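PDB 3I4T: diphthine synthase from Entamoeba histolytica, which probably transfers methyl groups from S-adenosylmethionine to the modified histidine of elongation factor 2, a step in making diphthamide. Local coordinates for residues Ile249-Met254 against Tyr286-Pro291; Met235-Ala240 against Cys268-Ala273; Asp48-Glu53 against Tyr70-Ile75; Tyr24-Gly29 against Asn97-Val102. All coordinates share one frame; numbering follows the deposited sequence.

How the contacts relate
Contact 4 opens first, at Tyr24-Gly29, and closes at Asn97-Val102. Contact 3 (Asp48-Glu53 with Tyr70-Ile75) is nested inside that loop. The two share one parallel sheet, in which Phe51 N bonds to Ala99 O and Leu101 N to Phe51 O. Much later in the chain, contacts 2 and 1 cross: Met235-Ala240 is followed by Ile249-Met254, then by Cys268-Ala273, which closes contact 2, and finally by Tyr286-Pro291, which closes contact 1. Contact 2 pairs two strands of the mixed sheet; contact 1 lays the C-terminal tail against strand 248-253, the neighbour of 235-240 in it. The two pairs lie on opposite sides of the chain's centre, contacts 2 and 4 being about 30 Å apart between centres.

Contact 1: Ile249-Met254 against Tyr286-Pro291; sequences IVYGKM and YFKYKP
Phe287 O is approached by two donors of strand 249-253: Tyr251 N gives it a nearly straight hydrogen bond (2.8 Å, 176° at the hydrogen), coming from well above the carbonyl plane, and Val250 CA turns a C-H toward it at 3.4 Å. The strand replies through Tyr251 O, which accepts a more bent bond from Tyr289 N at 2.9 Å and a C-H from Lys288 CA. These bonds make a single bridge between Tyr251 and Lys288. Beside it, Ile249 sets CG2 over one face of the Phe287 ring, 3.8 Å from the centroid and shifted toward the rim, a CH-pi contact; with CG1 beside the backbone N (chi1 -60°), CG2 is the branch left anti to it and turned over the ring. Tyr286 CB lies over the opposite face. Val250 CG1 meets the Tyr289 ring at its edge and comes within 3.8 Å of Tyr289 CB. Gly252, with no side chain, lets Tyr289 CB pass 4.2 Å from its CA. The Tyr251 ring has the aliphatic part of Lys288 at an oblique angle and also packs on Leu281 and Leu284 of helix 278-284. The C-terminal tail is thus fixed to strand 248-253 by main-chain amides and apolar packing, without a salt bridge between the two segments.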
loop_
_atom_site.group_PDB
_atom_site.type_symbol
_atom_site.label_atom_id
_atom_site.label_comp_id
_atom_site.label_asym_id
_atom_site.label_seq_id
_atom_site.Cartn_x
_atom_site.Cartn_y
_atom_site.Cartn_z
ATOM N N ILE A 249 8.506 -2.577 16.848
ATOM C CA ILE A 249 7.872 -3.822 16.400
ATOM C C ILE A 249 8.190 -4.953 17.374
ATOM O O ILE A 249 9.362 -5.233 17.630
ATOM C CB ILE A 249 8.366 -4.243 14.996
ATOM C CG1 ILE A 249 8.055 -3.170 13.956
ATOM C CG2 ILE A 249 7.768 -5.582 14.579
ATOM C CD1 ILE A 249 8.701 -3.435 12.611
ATOM N N VAL A 250 7.155 -5.600 17.914
ATOM C CA VAL A 250 7.344 -6.730 18.821
ATOM C C VAL A 250 6.550 -7.911 18.335
ATOM O O VAL A 250 5.367 -7.786 18.052
ATOM C CB VAL A 250 6.916 -6.412 20.285
ATOM C CG1 VAL A 250 7.275 -7.556 21.209
ATOM C CG2 VAL A 250 7.591 -5.161 20.778
ATOM N N TYR A 251 7.214 -9.062 18.253
ATOM C CA TYR A 251 6.587 -10.329 17.879
ATOM C C TYR A 251 6.522 -11.230 19.105
ATOM O O TYR A 251 7.555 -11.591 19.678
ATOM C CB TYR A 251 7.408 -10.990 16.783
ATOM C CG TYR A 251 6.909 -12.342 16.279
ATOM C CD1 TYR A 251 5.631 -12.487 15.756
ATOM C CD2 TYR A 251 7.751 -13.461 16.290
ATOM C CE1 TYR A 251 5.196 -13.710 15.281
ATOM C CE2 TYR A 251 7.331 -14.685 15.810
ATOM C CZ TYR A 251 6.054 -14.804 15.308
ATOM O OH TYR A 251 5.629 -16.021 14.827
ATOM N N GLY A 252 5.312 -11.591 19.510
ATOM C CA GLY A 252 5.142 -12.399 20.709
ATOM C C GLY A 252 3.705 -12.814 20.955
ATOM O O GLY A 252 2.806 -12.501 20.159
ATOM N N LYS A 253 3.502 -13.521 22.066
ATOM C CA LYS A 253 2.194 -14.032 22.450
ATOM C C LYS A 253 1.238 -12.900 22.774
ATOM O O LYS A 253 1.650 -11.840 23.231
ATOM C CB LYS A 253 2.305 -14.981 23.654
ATOM C CG LYS A 253 3.263 -16.142 23.460
ATOM C CD LYS A 253 2.929 -17.330 24.358
ATOM C CE LYS A 253 4.132 -18.274 24.531
ATOM N NZ LYS A 253 4.921 -17.930 25.769
ATOM N N MET A 254 -0.047 -13.141 22.547
ATOM C CA MET A 254 -1.093 -12.187 22.899
ATOM C C MET A 254 -1.061 -11.811 24.365
ATOM O O MET A 254 -1.210 -10.634 24.687
ATOM C CB MET A 254 -2.471 -12.706 22.490
ATOM C CG MET A 254 -2.589 -12.860 20.974
ATOM S SD MET A 254 -4.266 -12.835 20.293
ATOM C CE MET A 254 -4.642 -11.089 20.410
ATOM N N TYR A 286 13.798 -11.265 14.696
ATOM C CA TYR A 286 14.449 -10.010 15.086
ATOM C C TYR A 286 13.644 -9.149 16.064
ATOM O O TYR A 286 14.209 -8.254 16.711
ATOM C CB TYR A 286 14.778 -9.175 13.847
ATOM C CG TYR A 286 15.879 -9.768 13.000
ATOM C CD1 TYR A 286 17.238 -9.564 13.328
ATOM C CD2 TYR A 286 15.579 -10.534 11.873
ATOM C CE1 TYR A 286 18.262 -10.105 12.542
ATOM C CE2 TYR A 286 16.599 -11.083 11.084
ATOM C CZ TYR A 286 17.927 -10.866 11.423
ATOM O OH TYR A 286 18.923 -11.408 10.641
ATOM N N PHE A 287 12.338 -9.406 16.164
ATOM C CA PHE A 287 11.455 -8.597 16.992
ATOM C C PHE A 287 10.859 -9.412 18.123
ATOM O O PHE A 287 9.953 -8.945 18.797
ATOM C CB PHE A 287 10.330 -7.967 16.159
ATOM C CG PHE A 287 10.790 -7.364 14.869
ATOM C CD1 PHE A 287 11.657 -6.271 14.862
ATOM C CD2 PHE A 287 10.354 -7.888 13.653
ATOM C CE1 PHE A 287 12.098 -5.715 13.660
ATOM C CE2 PHE A 287 10.782 -7.341 12.440
ATOM C CZ PHE A 287 11.659 -6.253 12.441
ATOM N N LYS A 288 11.374 -10.622 18.315
ATOM C CA LYS A 288 10.893 -11.537 19.345
ATOM C C LYS A 288 10.873 -10.897 20.733
ATOM O O LYS A 288 11.823 -10.215 21.120
ATOM C CB LYS A 288 11.777 -12.785 19.374
ATOM C CG LYS A 288 11.163 -13.989 20.043
ATOM C CD LYS A 288 10.581 -14.924 19.013
ATOM C CE LYS A 288 10.293 -16.291 19.608
ATOM N NZ LYS A 288 9.870 -17.227 18.524
ATOM N N TYR A 289 9.791 -11.139 21.475
ATOM C CA TYR A 289 9.585 -10.569 22.812
ATOM C C TYR A 289 10.487 -11.171 23.921
ATOM O O TYR A 289 10.680 -12.395 23.991
ATOM C CB TYR A 289 8.093 -10.669 23.222
ATOM C CG TYR A 289 7.836 -10.369 24.692
ATOM C CD1 TYR A 289 7.647 -9.060 25.133
ATOM C CD2 TYR A 289 7.816 -11.396 25.646
ATOM C CE1 TYR A 289 7.433 -8.773 26.475
ATOM C CE2 TYR A 289 7.603 -11.120 26.995
ATOM C CZ TYR A 289 7.416 -9.799 27.397
ATOM O OH TYR A 289 7.209 -9.503 28.724
ATOM N N LYS A 290 10.998 -10.284 24.786
ATOM C CA LYS A 290 11.729 -10.631 26.030
ATOM C C LYS A 290 11.599 -9.480 27.061
ATOM O O LYS A 290 11.354 -8.329 26.664
ATOM C CB LYS A 290 13.209 -10.908 25.726
ATOM N N PRO A 291 11.735 -9.771 28.386
ATOM C CA PRO A 291 11.924 -11.065 29.060
ATOM C C PRO A 291 10.624 -11.619 29.656
ATOM O O PRO A 291 10.009 -12.529 29.079
ATOM C CB PRO A 291 12.926 -10.731 30.185
ATOM C CG PRO A 291 12.947 -9.191 30.289
ATOM C CD PRO A 291 11.886 -8.666 29.354
#

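Contact 2: Met235-Ala240 against Cys268-Ala273; sequences MVVGMA and CLLIPA
Strands 235-240 and 268-271 run antiparallel, their axes 4.8 Å apart at closest approach and 157° between directions. Val237 and Leu270 form a hydrogen-bonded pair (Leu270 N to Val237 O 2.8 Å), as do Met239 and Cys268; Gly238 and Leu269 form the non-hydrogen-bonded pair between them. On the face of Val237, Met239, Cys268 and Leu270, Val237 CB sits 3.8 Å from Leu270 CB, and Met239 SD reaches over to Leu270 CD1 at 3.5 Å. The Met239 chain runs extended to the sulfur and bends only at its last torsion (chi3 82°), which turns the terminal methyl toward Ile249. Cys268 SG comes 4.2 Å from Met239 CB. On the other face, Gly238 has no side chain, and Leu269 CD1 lies 3.4 Å from Val237 O and 3.8 Å from Val236 CG2. Pro272 CD, just past the strand, rests against Met235 O at 3.5 Å. Strand 248-253 bonds to the other edge of 235-240, and strand 180-187 to the other edge of 267-271, while helix 211-225 packs on Leu269 and Ile271. This is an antiparallel portion of the mixed sheet in the C-terminal half of a tetrapyrrole methylase fold.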
loop_
_atom_site.group_PDB
_atom_site.type_symbol
_atom_site.label_atom_id
_atom_site.label_comp_id
_atom_site.label_asym_id
_atom_site.label_seq_id
_atom_site.Cartn_x
_atom_site.Cartn_y
_atom_site.Cartn_z
ATOM N N MET A 235 0.990 -16.179 18.471
ATOM C CA MET A 235 2.085 -15.240 18.201
ATOM C C MET A 235 1.625 -14.179 17.213
ATOM O O MET A 235 1.225 -14.493 16.085
ATOM C CB MET A 235 3.324 -15.962 17.643
ATOM C CG MET A 235 3.980 -16.987 18.579
ATOM S SD MET A 235 4.894 -16.253 19.966
ATOM C CE MET A 235 6.426 -15.776 19.167
ATOM N N VAL A 236 1.689 -12.925 17.635
ATOM C CA VAL A 236 1.214 -11.816 16.829
ATOM C C VAL A 236 2.255 -10.724 16.836
ATOM O O VAL A 236 3.253 -10.803 17.555
ATOM C CB VAL A 236 -0.122 -11.238 17.354
ATOM C CG1 VAL A 236 -1.240 -12.286 17.258
ATOM C CG2 VAL A 236 0.031 -10.707 18.792
ATOM N N VAL A 237 2.009 -9.698 16.034
ATOM C CA VAL A 237 2.982 -8.658 15.804
ATOM C C VAL A 237 2.344 -7.334 16.192
ATOM O O VAL A 237 1.401 -6.879 15.537
ATOM C CB VAL A 237 3.419 -8.615 14.317
ATOM C CG1 VAL A 237 4.628 -7.698 14.125
ATOM C CG2 VAL A 237 3.718 -10.025 13.795
ATOM N N GLY A 238 2.847 -6.739 17.272
ATOM C CA GLY A 238 2.431 -5.419 17.683
ATOM C C GLY A 238 3.325 -4.437 16.968
ATOM O O GLY A 238 4.547 -4.624 16.915
ATOM N N MET A 239 2.725 -3.400 16.394
ATOM C CA MET A 239 3.498 -2.404 15.678
ATOM C C MET A 239 3.078 -1.008 16.060
ATOM O O MET A 239 1.895 -0.673 16.027
ATOM C CB MET A 239 3.365 -2.605 14.169
ATOM C CG MET A 239 3.810 -3.994 13.712
ATOM S SD MET A 239 3.738 -4.143 11.938
ATOM C CE MET A 239 5.283 -3.384 11.451
ATOM N N ALA A 240 4.060 -0.196 16.429
ATOM C CA ALA A 240 3.816 1.185 16.805
ATOM C C ALA A 240 4.673 2.106 15.951
ATOM O O ALA A 240 5.846 1.832 15.722
ATOM C CB ALA A 240 4.123 1.387 18.284
ATOM N N CYS A 268 -0.966 -0.614 15.411
ATOM C CA CYS A 268 -1.755 -1.648 14.755
ATOM C C CYS A 268 -1.185 -3.034 15.041
ATOM O O CYS A 268 -0.061 -3.168 15.531
ATOM C CB CYS A 268 -1.851 -1.421 13.244
ATOM S SG CYS A 268 -0.286 -1.591 12.396
ATOM N N LEU A 269 -1.972 -4.054 14.709
ATOM C CA LEU A 269 -1.661 -5.431 15.024
ATOM C C LEU A 269 -1.667 -6.289 13.766
ATOM O O LEU A 269 -2.507 -6.108 12.882
ATOM C CB LEU A 269 -2.714 -5.968 16.005
ATOM C CG LEU A 269 -2.484 -7.349 16.605
ATOM C CD1 LEU A 269 -1.271 -7.346 17.505
ATOM C CD2 LEU A 269 -3.705 -7.779 17.371
ATOM N N LEU A 270 -0.728 -7.221 13.688
ATOM C CA LEU A 270 -0.729 -8.208 12.617
ATOM C C LEU A 270 -0.950 -9.597 13.183
ATOM O O LEU A 270 -0.234 -10.042 14.088
ATOM C CB LEU A 270 0.570 -8.173 11.815
ATOM C CG LEU A 270 1.129 -6.823 11.357
ATOM C CD1 LEU A 270 2.412 -7.063 10.567
ATOM C CD2 LEU A 270 0.139 -6.022 10.539
ATOM N N ILE A 271 -1.964 -10.267 12.656
ATOM C CA ILE A 271 -2.240 -11.628 13.035
ATOM C C ILE A 271 -1.856 -12.535 11.870
ATOM O O ILE A 271 -2.599 -12.642 10.887
ATOM C CB ILE A 271 -3.721 -11.839 13.439
ATOM C CG1 ILE A 271 -4.122 -10.856 14.547
ATOM C CG2 ILE A 271 -3.937 -13.293 13.882
ATOM C CD1 ILE A 271 -5.620 -10.861 14.882
ATOM N N PRO A 272 -0.678 -13.177 11.973
ATOM C CA PRO A 272 -0.163 -14.052 10.920
ATOM C C PRO A 272 -1.118 -15.195 10.622
ATOM O O PRO A 272 -1.877 -15.582 11.500
ATOM C CB PRO A 272 1.131 -14.610 11.524
ATOM C CG PRO A 272 1.544 -13.613 12.568
ATOM C CD PRO A 272 0.270 -13.023 13.096
ATOM N N ALA A 273 -1.080 -15.731 9.400
ATOM C CA ALA A 273 -1.755 -17.008 9.083
ATOM C C ALA A 273 -1.244 -18.154 9.981
ATOM O O ALA A 273 -0.145 -18.062 10.517
ATOM C CB ALA A 273 -1.543 -17.360 7.612
#

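Contact 3: Asp48-Glu53 against Tyr70-Ile75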
loop_
_atom_site.group_PDB
_atom_site.type_symbol
_atom_site.label_atom_id
_atom_site.label_comp_id
_atom_site.label_asym_id
_atom_site.label_seq_id
_atom_site.Cartn_x
_atom_site.Cartn_y
_atom_site.Cartn_z
ATOM N N ASP A 48 -3.882 27.799 -3.854
ATOM C CA ASP A 48 -4.225 29.036 -3.171
ATOM C C ASP A 48 -4.571 28.769 -1.708
ATOM O O ASP A 48 -4.344 29.621 -0.847
ATOM C CB ASP A 48 -5.383 29.747 -3.881
ATOM C CG ASP A 48 -5.187 29.825 -5.388
ATOM O OD1 ASP A 48 -6.064 29.318 -6.124
ATOM O OD2 ASP A 48 -4.153 30.376 -5.836
ATOM N N LEU A 49 -5.121 27.589 -1.431
ATOM C CA LEU A 49 -5.510 27.225 -0.070
ATOM C C LEU A 49 -5.066 25.808 0.233
ATOM O O LEU A 49 -5.177 24.921 -0.617
ATOM C CB LEU A 49 -7.025 27.351 0.119
ATOM C CG LEU A 49 -7.674 28.742 0.049
ATOM C CD1 LEU A 49 -9.135 28.609 -0.323
ATOM C CD2 LEU A 49 -7.527 29.553 1.350
ATOM N N VAL A 50 -4.562 25.596 1.444
ATOM C CA VAL A 50 -4.041 24.295 1.836
ATOM C C VAL A 50 -4.672 23.833 3.144
ATOM O O VAL A 50 -4.513 24.468 4.182
ATOM C CB VAL A 50 -2.500 24.313 1.972
ATOM C CG1 VAL A 50 -1.972 22.904 2.261
ATOM C CG2 VAL A 50 -1.854 24.877 0.716
ATOM N N PHE A 51 -5.391 22.724 3.088
ATOM C CA PHE A 51 -6.050 22.197 4.268
ATOM C C PHE A 51 -5.361 20.938 4.750
ATOM O O PHE A 51 -4.877 20.128 3.952
ATOM C CB PHE A 51 -7.513 21.880 3.986
ATOM C CG PHE A 51 -8.357 23.085 3.696
ATOM C CD1 PHE A 51 -9.158 23.640 4.689
ATOM C CD2 PHE A 51 -8.366 23.659 2.423
ATOM C CE1 PHE A 51 -9.956 24.761 4.421
ATOM C CE2 PHE A 51 -9.153 24.770 2.139
ATOM C CZ PHE A 51 -9.954 25.324 3.139
ATOM N N LEU A 52 -5.315 20.794 6.070
ATOM C CA LEU A 52 -4.899 19.560 6.700
ATOM C C LEU A 52 -6.091 18.899 7.347
ATOM O O LEU A 52 -6.822 19.528 8.117
ATOM C CB LEU A 52 -3.857 19.826 7.779
ATOM C CG LEU A 52 -2.398 20.025 7.391
ATOM C CD1 LEU A 52 -1.641 20.497 8.608
ATOM C CD2 LEU A 52 -1.778 18.745 6.875
ATOM N N GLU A 53 -6.287 17.629 7.017
ATOM C CA GLU A 53 -7.128 16.743 7.799
ATOM C C GLU A 53 -6.583 16.723 9.236
ATOM O O GLU A 53 -5.396 16.517 9.441
ATOM C CB GLU A 53 -7.075 15.350 7.179
ATOM C CG GLU A 53 -7.946 14.317 7.840
ATOM C CD GLU A 53 -7.586 12.907 7.414
ATOM O OE1 GLU A 53 -6.377 12.556 7.391
ATOM O OE2 GLU A 53 -8.527 12.144 7.114
ATOM N N TYR A 70 6.675 24.762 3.811
ATOM C CA TYR A 70 5.895 24.975 2.586
ATOM C C TYR A 70 5.993 26.404 2.035
ATOM O O TYR A 70 5.716 26.628 0.859
ATOM C CB TYR A 70 4.406 24.650 2.794
ATOM C CG TYR A 70 4.062 23.224 3.163
ATOM C CD1 TYR A 70 4.907 22.157 2.832
ATOM C CD2 TYR A 70 2.865 22.939 3.814
ATOM C CE1 TYR A 70 4.578 20.851 3.166
ATOM C CE2 TYR A 70 2.524 21.634 4.153
ATOM C CZ TYR A 70 3.383 20.592 3.823
ATOM O OH TYR A 70 3.040 19.301 4.161
ATOM N N GLY A 71 6.359 27.363 2.891
ATOM C CA GLY A 71 6.287 28.786 2.555
ATOM C C GLY A 71 4.861 29.318 2.434
ATOM O O GLY A 71 4.634 30.356 1.809
ATOM N N LYS A 72 3.903 28.618 3.047
ATOM C CA LYS A 72 2.480 28.947 2.949
ATOM C C LYS A 72 1.786 28.764 4.286
ATOM O O LYS A 72 2.248 27.995 5.121
ATOM C CB LYS A 72 1.788 28.022 1.940
ATOM C CG LYS A 72 1.808 28.497 0.495
ATOM C CD LYS A 72 0.687 27.843 -0.291
ATOM C CE LYS A 72 0.878 28.035 -1.775
ATOM N NZ LYS A 72 0.646 29.427 -2.241
ATOM N N LYS A 73 0.665 29.458 4.479
ATOM C CA LYS A 73 -0.191 29.209 5.634
ATOM C C LYS A 73 -1.063 27.996 5.363
ATOM O O LYS A 73 -1.523 27.789 4.241
ATOM C CB LYS A 73 -1.063 30.425 5.983
ATOM C CG LYS A 73 -0.341 31.567 6.729
ATOM C CD LYS A 73 0.858 31.080 7.547
ATOM C CE LYS A 73 1.137 31.950 8.772
ATOM N NZ LYS A 73 0.450 31.426 9.998
ATOM N N VAL A 74 -1.286 27.207 6.406
ATOM C CA VAL A 74 -2.039 25.963 6.317
ATOM C C VAL A 74 -3.276 26.036 7.216
ATOM O O VAL A 74 -3.223 26.616 8.300
ATOM C CB VAL A 74 -1.117 24.763 6.699
ATOM C CG1 VAL A 74 -1.866 23.680 7.444
ATOM C CG2 VAL A 74 -0.424 24.208 5.461
ATOM N N ILE A 75 -4.387 25.458 6.766
ATOM C CA ILE A 75 -5.606 25.442 7.575
ATOM C C ILE A 75 -5.914 24.056 8.144
ATOM O O ILE A 75 -6.023 23.080 7.409
ATOM C CB ILE A 75 -6.820 26.006 6.803
ATOM C CG1 ILE A 75 -6.585 27.482 6.457
ATOM C CG2 ILE A 75 -8.099 25.849 7.620
ATOM C CD1 ILE A 75 -7.389 27.986 5.281
HETATM O O HOH W 1 -3.898 27.733 3.139
#
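Phe51 and Ile75 lie side by side and point the same way, as expected of partners in a parallel bridge: Ile75 CG2 meets the ring obliquely, 3.8 Å from Phe51 CD1. Ile75 CG2 is anti to its own backbone N (CG1 at chi1 -63°), which brings this branch against the ring, while CD1 on the other branch reaches Leu49 CD2. The opposite face of the pairing is made by three aliphatic groups. Val74 sits between Val50 and Leu52 and uses one methyl for each: its CG2 lies 3.8 Å from Val50 CG1, and its CG1 lies 3.4 Å from Leu52 CD1, the side chains slanting across one another in both pairs. Val50 also turns its second methyl, CG2, to Lys72 CD at 4.0 Å; there the two side chains cross at about a right angle, and the lysine touches with this methylene. The backbones hold this packing in place with two nearly straight bonds, Ile75 N to Val50 O (2.8 Å) and Leu52 N to Ile75 O (2.7 Å). Next to them a water accepts from Val50 N and donates to Lys73 O, linking the two segments beside the direct bonds. Lys73 also makes a salt bridge with Glu67 of helix 63-70, and the same glutamate takes the Val74 N-H. Strand 97-102 bonds to the other edge of 49-52, helix 38-46 packs on Val50 and Tyr70, and 75-76 is the outermost strand of the parallel sheet on this side.

Contact 4: Tyr24-Gly29 against Asn97-Val102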
loop_
_atom_site.group_PDB
_atom_site.type_symbol
_atom_site.label_atom_id
_atom_site.label_comp_id
_atom_site.label_asym_id
_atom_site.label_seq_id
_atom_site.Cartn_x
_atom_site.Cartn_y
_atom_site.Cartn_z
ATOM N N TYR A 24 -6.771 19.111 -4.995
ATOM C CA TYR A 24 -5.656 18.201 -4.866
ATOM C C TYR A 24 -5.758 17.457 -3.551
ATOM O O TYR A 24 -5.780 18.074 -2.490
ATOM C CB TYR A 24 -4.343 18.974 -4.910
ATOM C CG TYR A 24 -3.906 19.403 -6.284
ATOM C CD1 TYR A 24 -4.370 20.597 -6.852
ATOM C CD2 TYR A 24 -3.000 18.627 -7.013
ATOM C CE1 TYR A 24 -3.951 20.996 -8.124
ATOM C CE2 TYR A 24 -2.572 19.013 -8.279
ATOM C CZ TYR A 24 -3.051 20.191 -8.831
ATOM O OH TYR A 24 -2.619 20.550 -10.083
ATOM N N ILE A 25 -5.838 16.132 -3.615
ATOM C CA ILE A 25 -5.777 15.328 -2.401
ATOM C C ILE A 25 -4.413 14.672 -2.360
ATOM O O ILE A 25 -4.067 13.869 -3.238
ATOM C CB ILE A 25 -6.894 14.280 -2.289
ATOM C CG1 ILE A 25 -8.249 14.888 -2.666
ATOM C CG2 ILE A 25 -6.924 13.718 -0.873
ATOM C CD1 ILE A 25 -9.425 13.916 -2.566
ATOM N N ILE A 26 -3.647 15.036 -1.331
ATOM C CA ILE A 26 -2.231 14.719 -1.263
ATOM C C ILE A 26 -1.857 13.888 -0.029
ATOM O O ILE A 26 -2.100 14.300 1.108
ATOM C CB ILE A 26 -1.382 16.003 -1.314
ATOM C CG1 ILE A 26 -1.788 16.868 -2.521
ATOM C CG2 ILE A 26 0.095 15.656 -1.366
ATOM C CD1 ILE A 26 -1.550 18.360 -2.344
ATOM N N GLY A 27 -1.253 12.719 -0.278
ATOM C CA GLY A 27 -0.765 11.840 0.782
ATOM C C GLY A 27 0.542 12.362 1.334
ATOM O O GLY A 27 1.481 12.619 0.573
ATOM N N LEU A 28 0.612 12.514 2.657
ATOM C CA LEU A 28 1.798 13.093 3.291
ATOM C C LEU A 28 2.877 12.077 3.677
ATOM O O LEU A 28 4.001 12.453 4.028
ATOM C CB LEU A 28 1.406 13.941 4.498
ATOM C CG LEU A 28 0.600 15.217 4.195
ATOM C CD1 LEU A 28 0.052 15.787 5.474
ATOM C CD2 LEU A 28 1.410 16.262 3.446
ATOM N N GLY A 29 2.551 10.794 3.598
ATOM C CA GLY A 29 3.428 9.770 4.148
ATOM C C GLY A 29 3.076 9.528 5.605
ATOM O O GLY A 29 2.008 9.925 6.059
ATOM N N ASN A 97 -7.576 26.515 -6.991
ATOM C CA ASN A 97 -6.794 25.316 -6.667
ATOM C C ASN A 97 -6.638 25.156 -5.159
ATOM O O ASN A 97 -5.997 25.970 -4.497
ATOM C CB ASN A 97 -5.419 25.357 -7.327
ATOM C CG ASN A 97 -5.498 25.409 -8.833
ATOM O OD1 ASN A 97 -5.903 24.444 -9.481
ATOM N ND2 ASN A 97 -5.110 26.541 -9.402
ATOM N N VAL A 98 -7.241 24.095 -4.635
ATOM C CA VAL A 98 -7.282 23.815 -3.212
ATOM C C VAL A 98 -6.574 22.483 -2.967
ATOM O O VAL A 98 -6.713 21.548 -3.755
ATOM C CB VAL A 98 -8.749 23.749 -2.708
ATOM C CG1 VAL A 98 -8.831 23.268 -1.258
ATOM C CG2 VAL A 98 -9.434 25.109 -2.867
ATOM N N ALA A 99 -5.798 22.414 -1.890
ATOM C CA ALA A 99 -5.096 21.186 -1.527
ATOM C C ALA A 99 -5.611 20.659 -0.200
ATOM O O ALA A 99 -5.788 21.422 0.756
ATOM C CB ALA A 99 -3.601 21.426 -1.449
ATOM N N LEU A 100 -5.883 19.360 -0.160
ATOM C CA LEU A 100 -6.205 18.674 1.082
ATOM C C LEU A 100 -5.109 17.670 1.399
ATOM O O LEU A 100 -4.814 16.791 0.603
ATOM C CB LEU A 100 -7.570 17.982 1.003
ATOM C CG LEU A 100 -7.972 17.099 2.198
ATOM C CD1 LEU A 100 -7.973 17.864 3.540
ATOM C CD2 LEU A 100 -9.321 16.443 1.949
ATOM N N LEU A 101 -4.521 17.809 2.577
ATOM C CA LEU A 101 -3.406 16.978 2.982
ATOM C C LEU A 101 -3.849 15.921 3.993
ATOM O O LEU A 101 -4.481 16.240 5.001
ATOM C CB LEU A 101 -2.295 17.852 3.565
ATOM C CG LEU A 101 -1.787 19.057 2.768
ATOM C CD1 LEU A 101 -0.552 19.643 3.430
ATOM C CD2 LEU A 101 -1.493 18.672 1.326
ATOM N N VAL A 102 -3.522 14.663 3.715
ATOM C CA VAL A 102 -3.957 13.544 4.553
ATOM C C VAL A 102 -2.754 12.699 4.936
ATOM O O VAL A 102 -1.812 12.592 4.155
ATOM C CB VAL A 102 -5.033 12.660 3.848
ATOM C CG1 VAL A 102 -6.216 13.493 3.402
ATOM C CG2 VAL A 102 -4.457 11.912 2.654
#
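Strands 24-27 and 97-102 run parallel, 27° apart and 4.7 Å between axes at closest approach, and five hydrogen bonds tie them from Tyr24 N to Val98 O (2.7 Å) up to Leu28 N to Val102 O (2.9 Å). Leu100 serves both ways, its N bonding to Tyr24 O and its O to Ile26 N. On one face Ile26 and Leu101 lie side by side, CD1 of Ile26 being 3.7 Å from CD2 of Leu101 and 3.8 Å from the Ala99 methyl. Ile26 CG1 is anti to the carbonyl carbon (chi1 -52°), which carries CD1 to these two neighbours. Leu28, already past the strand, crosses Leu101 at about a right angle and sets CD1 3.7 Å from Leu101 CB. The Tyr24 ring presents an edge to Val98 O. On the other face Ile25 CG2 approaches Val102 CG1 at 4.3 Å. Helix 38-46 packs on the first face, through Ala43 and Val44, and Asn131 bonds to Gly27 O. Strands 49-52 and 126-129 flank the pair, so both are interior strands, 97-102 the central one, of the five-stranded parallel sheet in the alpha/beta N-terminal half of the tetrapyrrole methylase fold.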